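PDB 4O9E: QdtA from Thermoanaerobacterium thermosaccharolyticum, which belongs to the cupin superfamily, as a WxcM-like protein built largely of antiparallel beta strands. Local coordinates for residues A[71-76]-A[93-98]. Residues are numbered along the deposited sequence; the frame is centred on the assembly and turned at random.
Sequences LKIPDE and PLVWRE. Unlike the reference sequence in segment 93-98: Leu94 (reference Phe), Val95 (reference Leu). With TDR (thymine), chain D.
In the antiparallel sheet that joins strands 67-73 and 96-100, Lys72 and Trp96 form a hydrogen-bonded pair, a compact example of how backbone register sets two side chains on one face. Trp96 N gives a fairly straight bond to Lys72 O (2.9 Å, 164° at the hydrogen), and Lys72 N returns a more bent one to Trp96 O. Their side chains run alongside each other, Lys72 CD lying 3.9 Å from Trp96 CD1. Such sheets pack face to face in the jelly-roll beta-barrel of the cupin fold, and here the face bearing Lys72 and Trp96 meets a bound thymine. Bends at chi3 (47°) and chi4 carry Lys72 NZ to thymine O4, a hydrogen bond of 2.6 Å. Glu98 completes the grip: its OE2 accepts the indole NE1 of Trp96 at 2.8 Å, nearly in the ring plane, and thymine N3 at 3.3 Å, while OE1 is salt-bridged to Arg70. The indole and the base thus share one carboxylate oxygen, which should help to fix the rotation of both. Tyr125 and Tyr128 of helix 125-136 also pack against the Trp96 ring. The other face belongs to the neighbouring non-hydrogen-bonded pair, Leu71 and Arg97, whose contact is apolar, Leu71 CD2 against Arg97 CB at 3.9 Å. At the end of strand 67-73, Ile73 CG2 touches Val95 CG2 at 4.0 Å; Ile73 also opens the type II beta turn to Glu76 that reverses the chain.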
ATOM      1  N   LEU A  71       7.127  16.283 -12.239  1.00 36.69           N
ATOM      2  CA  LEU A  71       5.884  16.375 -12.977  1.00 36.31           C
ATOM      3  C   LEU A  71       5.955  17.459 -14.033  1.00 34.47           C
ATOM      4  O   LEU A  71       6.412  18.573 -13.778  1.00 38.46           O
ATOM      5  CB  LEU A  71       4.759  16.768 -12.025  1.00 35.28           C
ATOM      6  CG  LEU A  71       4.576  15.917 -10.777  1.00 40.40           C
ATOM      7  CD1 LEU A  71       3.590  16.630  -9.870  1.00 48.56           C
ATOM      8  CD2 LEU A  71       4.150  14.504 -11.148  1.00 37.04           C
ATOM      9  N   LYS A  72       5.445  17.129 -15.209  1.00 31.69           N
ATOM     10  CA  LYS A  72       5.533  18.054 -16.328  1.00 35.36           C
ATOM     11  C   LYS A  72       4.256  17.976 -17.114  1.00 30.96           C
ATOM     12  O   LYS A  72       3.763  16.881 -17.373  1.00 34.68           O
ATOM     13  CB  LYS A  72       6.627  17.576 -17.280  1.00 39.98           C
ATOM     14  CG  LYS A  72       8.013  17.572 -16.660  1.00 55.68           C
ATOM     15  CD  LYS A  72       9.089  16.979 -17.558  1.00 60.72           C
ATOM     16  CE  LYS A  72       8.988  17.548 -18.964  1.00 66.93           C
ATOM     17  NZ  LYS A  72      10.385  17.673 -19.451  1.00 79.38           N
ATOM     18  N   ILE A  73       3.780  19.139 -17.523  1.00 31.88           N
ATOM     19  CA  ILE A  73       2.819  19.243 -18.604  1.00 31.83           C
ATOM     20  C   ILE A  73       3.421  20.352 -19.471  1.00 40.52           C
ATOM     21  O   ILE A  73       4.369  20.996 -19.024  1.00 31.55           O
ATOM     22  CB  ILE A  73       1.427  19.617 -18.066  1.00 34.06           C
ATOM     23  CG1 ILE A  73       1.401  20.981 -17.383  1.00 37.07           C
ATOM     24  CG2 ILE A  73       0.948  18.590 -17.046  1.00 37.67           C
ATOM     25  CD1 ILE A  73       0.026  21.553 -17.114  1.00 36.12           C
ATOM     26  N   PRO A  74       2.927  20.550 -20.704  1.00 38.62           N
ATOM     27  CA  PRO A  74       3.549  21.543 -21.581  1.00 43.39           C
ATOM     28  C   PRO A  74       3.724  22.871 -20.867  1.00 42.90           C
ATOM     29  O   PRO A  74       2.776  23.408 -20.299  1.00 41.70           O
ATOM     30  CB  PRO A  74       2.549  21.643 -22.731  1.00 44.16           C
ATOM     31  CG  PRO A  74       2.091  20.218 -22.838  1.00 43.37           C
ATOM     32  CD  PRO A  74       1.818  19.877 -21.397  1.00 41.04           C
ATOM     33  N   ASP A  75       4.962  23.348 -20.838  1.00 47.64           N
ATOM     34  CA  ASP A  75       5.254  24.690 -20.347  1.00 50.75           C
ATOM     35  C   ASP A  75       5.311  24.723 -18.826  1.00 49.81           C
ATOM     36  O   ASP A  75       5.347  25.811 -18.263  1.00 50.51           O
ATOM     37  CB  ASP A  75       4.195  25.709 -20.803  1.00 53.30           C
ATOM     38  CG  ASP A  75       4.176  25.956 -22.313  1.00 61.50           C
ATOM     39  OD1 ASP A  75       5.235  25.844 -22.965  1.00 51.70           O
ATOM     40  OD2 ASP A  75       3.113  26.337 -22.856  1.00 70.99           O
ATOM     41  N   GLU A  76       5.312  23.593 -18.125  1.00 45.63           N
ATOM     42  CA  GLU A  76       5.179  23.716 -16.685  1.00 45.95           C
ATOM     43  C   GLU A  76       5.826  22.523 -16.020  1.00 47.81           C
ATOM     44  O   GLU A  76       5.598  21.378 -16.408  1.00 42.48           O
ATOM     45  CB  GLU A  76       3.696  23.772 -16.317  1.00 55.67           C
ATOM     46  CG  GLU A  76       3.458  24.249 -14.901  1.00 60.30           C
ATOM     47  CD  GLU A  76       4.021  25.642 -14.703  1.00 65.93           C
ATOM     48  OE1 GLU A  76       4.910  25.757 -13.834  1.00 67.80           O
ATOM     49  OE2 GLU A  76       3.612  26.565 -15.445  1.00 70.72           O
ATOM     50  N   PRO A  93      -4.800  12.037 -15.619  1.00 28.27           N
ATOM     51  CA  PRO A  93      -4.418  11.890 -17.016  1.00 34.16           C
ATOM     52  C   PRO A  93      -3.578  13.033 -17.577  1.00 28.38           C
ATOM     53  O   PRO A  93      -3.776  14.194 -17.216  1.00 31.56           O
ATOM     54  CB  PRO A  93      -5.754  11.849 -17.761  1.00 34.42           C
ATOM     55  CG  PRO A  93      -6.699  11.221 -16.784  1.00 36.81           C
ATOM     56  CD  PRO A  93      -6.229  11.724 -15.432  1.00 35.40           C
ATOM     57  N   LEU A  94      -2.630  12.621 -18.407  1.00 28.41           N
ATOM     58  CA  LEU A  94      -1.856  13.476 -19.295  1.00 32.41           C
ATOM     59  C   LEU A  94      -0.871  14.393 -18.573  1.00 34.45           C
ATOM     60  O   LEU A  94      -0.535  15.481 -19.036  1.00 35.28           O
ATOM     61  CB  LEU A  94      -2.785  14.241 -20.223  1.00 30.13           C
ATOM     62  CG  LEU A  94      -3.537  13.418 -21.275  1.00 35.76           C
ATOM     63  CD1 LEU A  94      -4.072  14.401 -22.302  1.00 41.70           C
ATOM     64  CD2 LEU A  94      -2.662  12.402 -21.998  1.00 34.95           C
ATOM     65  N   VAL A  95      -0.377  13.913 -17.440  1.00 33.35           N
ATOM     66  CA  VAL A  95       0.751  14.543 -16.784  1.00 31.65           C
ATOM     67  C   VAL A  95       1.897  13.564 -16.949  1.00 37.69           C
ATOM     68  O   VAL A  95       1.764  12.362 -16.712  1.00 32.95           O
ATOM     69  CB  VAL A  95       0.417  14.723 -15.305  1.00 32.62           C
ATOM     70  CG1 VAL A  95       1.560  15.320 -14.519  1.00 32.79           C
ATOM     71  CG2 VAL A  95      -0.836  15.561 -15.160  1.00 34.05           C
ATOM     72  N   TRP A  96       3.061  14.117 -17.253  1.00 34.75           N
ATOM     73  CA  TRP A  96       4.241  13.306 -17.496  1.00 30.82           C
ATOM     74  C   TRP A  96       4.983  13.168 -16.177  1.00 28.23           C
ATOM     75  O   TRP A  96       5.119  14.098 -15.390  1.00 29.71           O
ATOM     76  CB  TRP A  96       5.076  13.912 -18.636  1.00 34.47           C
ATOM     77  CG  TRP A  96       6.399  13.212 -18.919  1.00 33.87           C
ATOM     78  CD1 TRP A  96       7.588  13.401 -18.251  1.00 30.90           C
ATOM     79  CD2 TRP A  96       6.656  12.196 -19.891  1.00 31.24           C
ATOM     80  NE1 TRP A  96       8.553  12.552 -18.733  1.00 30.17           N
ATOM     81  CE2 TRP A  96       8.033  11.861 -19.792  1.00 29.86           C
ATOM     82  CE3 TRP A  96       5.887  11.588 -20.885  1.00 29.71           C
ATOM     83  CZ2 TRP A  96       8.625  10.887 -20.582  1.00 28.87           C
ATOM     84  CZ3 TRP A  96       6.491  10.665 -21.704  1.00 29.44           C
ATOM     85  CH2 TRP A  96       7.850  10.327 -21.561  1.00 33.19           C
ATOM     86  N   ARG A  97       5.431  11.974 -15.819  1.00 32.20           N
ATOM     87  CA  ARG A  97       6.228  11.996 -14.607  1.00 34.59           C
ATOM     88  C   ARG A  97       7.530  11.208 -14.627  1.00 31.93           C
ATOM     89  O   ARG A  97       7.648  10.221 -15.344  1.00 31.91           O
ATOM     90  CB  ARG A  97       5.417  11.531 -13.412  1.00 38.91           C
ATOM     91  CG  ARG A  97       4.999  10.076 -13.452  1.00 43.04           C
ATOM     92  CD  ARG A  97       4.557   9.708 -12.050  1.00 50.42           C
ATOM     93  NE  ARG A  97       4.429   8.265 -11.885  1.00 49.12           N
ATOM     94  CZ  ARG A  97       3.437   7.568 -12.414  1.00 47.25           C
ATOM     95  NH1 ARG A  97       2.511   8.235 -13.095  1.00 44.31           N
ATOM     96  NH2 ARG A  97       3.387   6.256 -12.200  1.00 44.72           N
ATOM     97  N   GLU A  98       8.413  11.594 -13.710  1.00 33.44           N
ATOM     98  CA  GLU A  98       9.687  10.913 -13.535  1.00 32.02           C
ATOM     99  C   GLU A  98       9.936  10.929 -12.038  1.00 31.26           C
ATOM    100  O   GLU A  98       9.461  11.809 -11.327  1.00 32.57           O
ATOM    101  CB  GLU A  98      10.807  11.574 -14.344  1.00 36.31           C
ATOM    102  CG  GLU A  98      10.556  11.697 -15.841  1.00 39.64           C
ATOM    103  CD  GLU A  98      11.371  12.781 -16.540  1.00 46.06           C
ATOM    104  OE1 GLU A  98      12.265  13.318 -15.862  1.00 34.72           O
ATOM    105  OE2 GLU A  98      11.123  13.109 -17.727  1.00 40.19           O
TER
HETATM  106  N1  TDR D 202      13.039  14.273 -22.831  1.00 86.31           N
HETATM  107  C2  TDR D 202      12.590  13.430 -21.900  1.00 83.06           C
HETATM  108  O2  TDR D 202      12.558  12.201 -22.129  1.00 78.75           O
HETATM  109  N3  TDR D 202      12.171  13.910 -20.727  1.00 87.99           N
HETATM  110  C4  TDR D 202      12.200  15.219 -20.459  1.00 84.66           C
HETATM  111  O4  TDR D 202      11.785  15.531 -19.322  1.00 83.69           O
HETATM  112  C5  TDR D 202      12.693  16.185 -21.486  1.00 80.87           C
HETATM  113  CM5 TDR D 202      12.820  17.686 -21.432  1.00 73.99           C
HETATM  114  C6  TDR D 202      13.102  15.602 -22.673  1.00 87.67           C